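Local coordinates for DNA topoisomerase 2-associated protein PAT1 (Saccharomyces cerevisiae, PDB 5LMG), which probably activates mRNA decapping and represses translation, its C-terminal domain binding a short helical leucine-rich peptide of the decapping enzyme Dcp2, at residues K201-S212 with Y276-S287. The protein carries 2 engineered substitutions. Residues are numbered along the deposited sequence; the frame is centred on the assembly and turned at random.
Sequences KIGLNLITILIS and YIWAFLASLAAS. Engineered in segment 276-287: Ala-279 (natural residue Gln), Ala-286 (natural residue Leu). With EDO (1,2-ethanediol), chain J; EDO (1,2-ethanediol), chain L.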
loop_
_atom_site.group_PDB
_atom_site.type_symbol
_atom_site.label_atom_id
_atom_site.label_comp_id
_atom_site.label_asym_id
_atom_site.label_seq_id
_atom_site.Cartn_x
_atom_site.Cartn_y
_atom_site.Cartn_z
ATOM N N LYS A 201 3.304 3.386 -4.127
ATOM C CA LYS A 201 3.270 2.952 -2.731
ATOM C C LYS A 201 1.810 2.764 -2.239
ATOM O O LYS A 201 1.514 1.745 -1.625
ATOM C CB LYS A 201 4.058 3.911 -1.826
ATOM C CG LYS A 201 4.228 3.414 -0.394
ATOM C CD LYS A 201 4.969 4.426 0.459
ATOM C CE LYS A 201 5.583 3.791 1.676
ATOM N NZ LYS A 201 6.407 4.760 2.443
ATOM N N ILE A 202 0.912 3.717 -2.563
ATOM C CA ILE A 202 -0.525 3.688 -2.219
ATOM C C ILE A 202 -1.219 2.527 -2.937
ATOM O O ILE A 202 -1.964 1.780 -2.304
ATOM C CB ILE A 202 -1.239 5.056 -2.485
ATOM C CG1 ILE A 202 -0.524 6.256 -1.782
ATOM C CG2 ILE A 202 -2.755 5.008 -2.140
ATOM C CD1 ILE A 202 -0.369 6.178 -0.213
ATOM N N GLY A 203 -0.968 2.404 -4.244
ATOM C CA GLY A 203 -1.510 1.338 -5.082
ATOM C C GLY A 203 -1.165 -0.030 -4.539
ATOM O O GLY A 203 -2.064 -0.846 -4.313
ATOM N N LEU A 204 0.138 -0.246 -4.242
ATOM C CA LEU A 204 0.636 -1.504 -3.691
ATOM C C LEU A 204 0.008 -1.838 -2.342
ATOM O O LEU A 204 -0.429 -2.975 -2.149
ATOM C CB LEU A 204 2.170 -1.532 -3.612
ATOM C CG LEU A 204 2.797 -2.930 -3.541
ATOM C CD1 LEU A 204 2.685 -3.669 -4.893
ATOM C CD2 LEU A 204 4.251 -2.851 -3.115
ATOM N N ASN A 205 -0.041 -0.852 -1.421
ATOM C CA ASN A 205 -0.640 -1.030 -0.095
ATOM C C ASN A 205 -2.143 -1.325 -0.175
ATOM O O ASN A 205 -2.626 -2.157 0.585
ATOM C CB ASN A 205 -0.345 0.141 0.807
ATOM C CG ASN A 205 1.105 0.258 1.233
ATOM O OD1 ASN A 205 1.922 -0.657 1.060
ATOM N ND2 ASN A 205 1.462 1.404 1.786
ATOM N N LEU A 206 -2.868 -0.690 -1.120
ATOM C CA LEU A 206 -4.297 -0.963 -1.313
ATOM C C LEU A 206 -4.518 -2.403 -1.786
ATOM O O LEU A 206 -5.451 -3.049 -1.313
ATOM C CB LEU A 206 -4.954 0.029 -2.286
ATOM C CG LEU A 206 -5.357 1.377 -1.682
ATOM C CD1 LEU A 206 -5.625 2.408 -2.765
ATOM C CD2 LEU A 206 -6.575 1.232 -0.807
ATOM N N ILE A 207 -3.640 -2.917 -2.678
ATOM C CA ILE A 207 -3.733 -4.294 -3.178
ATOM C C ILE A 207 -3.474 -5.269 -2.014
ATOM O O ILE A 207 -4.267 -6.185 -1.824
ATOM C CB ILE A 207 -2.844 -4.559 -4.433
ATOM C CG1 ILE A 207 -3.299 -3.689 -5.627
ATOM C CG2 ILE A 207 -2.862 -6.057 -4.832
ATOM C CD1 ILE A 207 -2.233 -3.449 -6.720
ATOM N N THR A 208 -2.421 -5.010 -1.196
ATOM C CA THR A 208 -2.061 -5.829 -0.025
ATOM C C THR A 208 -3.238 -5.965 0.952
ATOM O O THR A 208 -3.496 -7.077 1.425
ATOM C CB THR A 208 -0.808 -5.296 0.668
ATOM O OG1 THR A 208 0.200 -5.100 -0.307
ATOM C CG2 THR A 208 -0.296 -6.229 1.789
ATOM N N ILE A 209 -3.939 -4.839 1.240
ATOM C CA ILE A 209 -5.126 -4.801 2.103
ATOM C C ILE A 209 -6.218 -5.750 1.548
ATOM O O ILE A 209 -6.715 -6.568 2.301
ATOM C CB ILE A 209 -5.660 -3.349 2.277
ATOM C CG1 ILE A 209 -4.739 -2.522 3.195
ATOM C CG2 ILE A 209 -7.116 -3.344 2.791
ATOM C CD1 ILE A 209 -4.796 -1.057 2.925
ATOM N N LEU A 210 -6.573 -5.633 0.239
ATOM C CA LEU A 210 -7.581 -6.493 -0.400
ATOM C C LEU A 210 -7.193 -7.968 -0.360
ATOM O O LEU A 210 -8.032 -8.779 0.014
ATOM C CB LEU A 210 -7.918 -6.070 -1.854
ATOM C CG LEU A 210 -8.558 -4.697 -2.096
ATOM C CD1 LEU A 210 -8.844 -4.511 -3.578
ATOM C CD2 LEU A 210 -9.869 -4.527 -1.309
ATOM N N ILE A 211 -5.929 -8.313 -0.724
ATOM C CA ILE A 211 -5.423 -9.706 -0.725
ATOM C C ILE A 211 -5.467 -10.299 0.687
ATOM O O ILE A 211 -5.953 -11.425 0.849
ATOM C CB ILE A 211 -3.996 -9.846 -1.335
ATOM C CG1 ILE A 211 -3.949 -9.495 -2.830
ATOM C CG2 ILE A 211 -3.400 -11.249 -1.077
ATOM C CD1 ILE A 211 -2.450 -9.349 -3.345
ATOM N N SER A 212 -4.920 -9.554 1.691
ATOM C CA SER A 212 -4.887 -9.964 3.103
ATOM C C SER A 212 -6.295 -10.200 3.675
ATOM O O SER A 212 -6.502 -11.193 4.374
ATOM C CB SER A 212 -4.122 -8.956 3.949
ATOM O OG SER A 212 -2.790 -8.857 3.474
ATOM N N TYR A 276 6.881 -2.394 3.113
ATOM C CA TYR A 276 5.594 -2.493 2.408
ATOM C C TYR A 276 5.699 -3.373 1.125
ATOM O O TYR A 276 4.692 -3.944 0.708
ATOM C CB TYR A 276 5.043 -1.089 2.065
ATOM C CG TYR A 276 5.770 -0.393 0.934
ATOM C CD1 TYR A 276 7.018 0.191 1.138
ATOM C CD2 TYR A 276 5.207 -0.309 -0.338
ATOM C CE1 TYR A 276 7.706 0.809 0.095
ATOM C CE2 TYR A 276 5.885 0.312 -1.389
ATOM C CZ TYR A 276 7.129 0.883 -1.161
ATOM O OH TYR A 276 7.820 1.499 -2.173
ATOM N N ILE A 277 6.895 -3.447 0.494
ATOM C CA ILE A 277 7.103 -4.273 -0.710
ATOM C C ILE A 277 7.112 -5.744 -0.304
ATOM O O ILE A 277 6.433 -6.556 -0.936
ATOM C CB ILE A 277 8.376 -3.879 -1.520
ATOM C CG1 ILE A 277 8.314 -2.407 -1.990
ATOM C CG2 ILE A 277 8.573 -4.836 -2.707
ATOM C CD1 ILE A 277 9.613 -1.825 -2.585
ATOM N N TRP A 278 7.896 -6.078 0.753
ATOM C CA TRP A 278 7.985 -7.452 1.262
ATOM C C TRP A 278 6.664 -7.898 1.885
ATOM O O TRP A 278 6.362 -9.083 1.821
ATOM C CB TRP A 278 9.182 -7.631 2.218
ATOM C CG TRP A 278 10.506 -7.359 1.560
ATOM C CD1 TRP A 278 11.271 -6.234 1.698
ATOM C CD2 TRP A 278 11.157 -8.169 0.564
ATOM N NE1 TRP A 278 12.373 -6.308 0.876
ATOM C CE2 TRP A 278 12.318 -7.477 0.152
ATOM C CE3 TRP A 278 10.869 -9.418 -0.023
ATOM C CZ2 TRP A 278 13.212 -8.005 -0.794
ATOM C CZ3 TRP A 278 11.736 -9.926 -0.983
ATOM C CH2 TRP A 278 12.891 -9.224 -1.363
ATOM N N ALA A 279 5.861 -6.951 2.443
ATOM C CA ALA A 279 4.532 -7.240 3.011
ATOM C C ALA A 279 3.572 -7.617 1.875
ATOM O O ALA A 279 2.824 -8.588 2.003
ATOM C CB ALA A 279 4.006 -6.051 3.801
ATOM N N PHE A 280 3.642 -6.895 0.744
ATOM C CA PHE A 280 2.857 -7.222 -0.441
ATOM C C PHE A 280 3.230 -8.622 -0.966
ATOM O O PHE A 280 2.330 -9.419 -1.228
ATOM C CB PHE A 280 3.041 -6.173 -1.561
ATOM C CG PHE A 280 2.516 -6.641 -2.907
ATOM C CD1 PHE A 280 1.151 -6.612 -3.191
ATOM C CD2 PHE A 280 3.383 -7.135 -3.877
ATOM C CE1 PHE A 280 0.663 -7.059 -4.425
ATOM C CE2 PHE A 280 2.895 -7.607 -5.100
ATOM C CZ PHE A 280 1.535 -7.554 -5.375
ATOM N N LEU A 281 4.555 -8.906 -1.109
ATOM C CA LEU A 281 5.061 -10.187 -1.624
ATOM C C LEU A 281 4.663 -11.346 -0.723
ATOM O O LEU A 281 4.389 -12.418 -1.231
ATOM C CB LEU A 281 6.585 -10.158 -1.829
ATOM C CG LEU A 281 7.122 -9.323 -2.996
ATOM C CD1 LEU A 281 8.636 -9.179 -2.906
ATOM C CD2 LEU A 281 6.741 -9.938 -4.361
ATOM N N ALA A 282 4.620 -11.115 0.613
ATOM C CA ALA A 282 4.227 -12.109 1.610
ATOM C C ALA A 282 2.741 -12.438 1.433
ATOM O O ALA A 282 2.388 -13.617 1.405
ATOM C CB ALA A 282 4.497 -11.588 3.017
ATOM N N SER A 283 1.881 -11.414 1.238
ATOM C CA SER A 283 0.443 -11.658 1.043
ATOM C C SER A 283 0.151 -12.326 -0.304
ATOM O O SER A 283 -0.711 -13.213 -0.364
ATOM C CB SER A 283 -0.376 -10.386 1.235
ATOM O OG SER A 283 -0.169 -9.483 0.162
ATOM N N LEU A 284 0.908 -11.957 -1.365
ATOM C CA LEU A 284 0.766 -12.551 -2.707
ATOM C C LEU A 284 1.153 -14.038 -2.654
ATOM O O LEU A 284 0.372 -14.878 -3.109
ATOM C CB LEU A 284 1.613 -11.770 -3.745
ATOM C CG LEU A 284 1.461 -12.142 -5.243
ATOM C CD1 LEU A 284 0.084 -11.750 -5.815
ATOM C CD2 LEU A 284 2.581 -11.524 -6.062
ATOM N N ALA A 285 2.298 -14.363 -2.012
ATOM C CA ALA A 285 2.790 -15.735 -1.853
ATOM C C ALA A 285 1.862 -16.637 -1.014
ATOM O O ALA A 285 1.641 -17.793 -1.391
ATOM C CB ALA A 285 4.191 -15.724 -1.266
ATOM N N ALA A 286 1.336 -16.100 0.116
ATOM C CA ALA A 286 0.452 -16.774 1.080
ATOM C C ALA A 286 -0.849 -17.275 0.478
ATOM O O ALA A 286 -1.307 -18.338 0.882
ATOM C CB ALA A 286 0.168 -15.869 2.279
ATOM N N SER A 287 -1.425 -16.534 -0.498
ATOM C CA SER A 287 -2.663 -16.907 -1.184
ATOM C C SER A 287 -2.418 -17.694 -2.490
ATOM O O SER A 287 -3.378 -18.080 -3.152
ATOM C CB SER A 287 -3.522 -15.673 -1.449
ATOM O OG SER A 287 -4.145 -15.212 -0.262
HETATM C C1 EDO J . -0.709 -3.005 3.728
HETATM O O1 EDO J . -1.510 -2.066 3.049
HETATM C C2 EDO J . 0.762 -2.553 3.622
HETATM O O2 EDO J . 1.610 -3.656 3.870
HETATM C C1 EDO L . -5.269 -20.151 -6.918
HETATM O O1 EDO L . -5.198 -19.319 -8.056
HETATM C C2 EDO L . -4.283 -19.639 -5.850
HETATM O O2 EDO L . -4.697 -20.047 -4.567
HETATM O O HOH W 1 2.136 -3.389 0.794
#
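Phe-280 fits as a knob into the hole formed by Leu-204, Ile-207, Thr-208 and Ile-211, an example of how one aromatic residue can organise the packing of two helices running in the same general direction, the axes of these segments approaching to 9.3 Å and inclined at 32°. Swung out opposite the backbone N at chi1 166°, the ring reaches across the interface, and Leu-204 CD1 sits over the centre of one face, 3.6 Å from the centroid. Ile-207 CG2 meets the ring edge at CE1, while Ile-211 CD1 approaches obliquely. Cut back to an alanine, Phe-280 would probably leave Leu-204 CD1 without its aromatic face and open a gap between Leu-204 and Ile-211. One turn earlier, Lys-201 lays its aliphatic CG over a face of Tyr-276, a CH-pi contact 3.9 Å from the ring centroid, and Ile-277 CG1 lies against the opposite face, offset toward the rim. Toward the other end, Ile-211 CG2 packs against Ser-283 O at 3.4 Å.

A water ties the polar side together, hydrogen-bonded to Tyr-276 O, Asn-205 OD1 and Thr-208 OG1. Thr-208 OG1, in plane at the edge of the Phe-280 ring, donates to Leu-204 O (2.9 Å), which also accepts from Thr-208 N; Ser-283 OG likewise turns back to Phe-280 O. Asn-205 ND2 is anchored by Gln-161, fixing the amide whose oxygen meets the water.

This pairing belongs to the helical PAT1 domain: helix 151-174 backs helix 201-216, helix 290-322 packs behind helix 275-286, and helix 234-246 closes on Phe-280 and Ile-211 through Leu-246 and Leu-242.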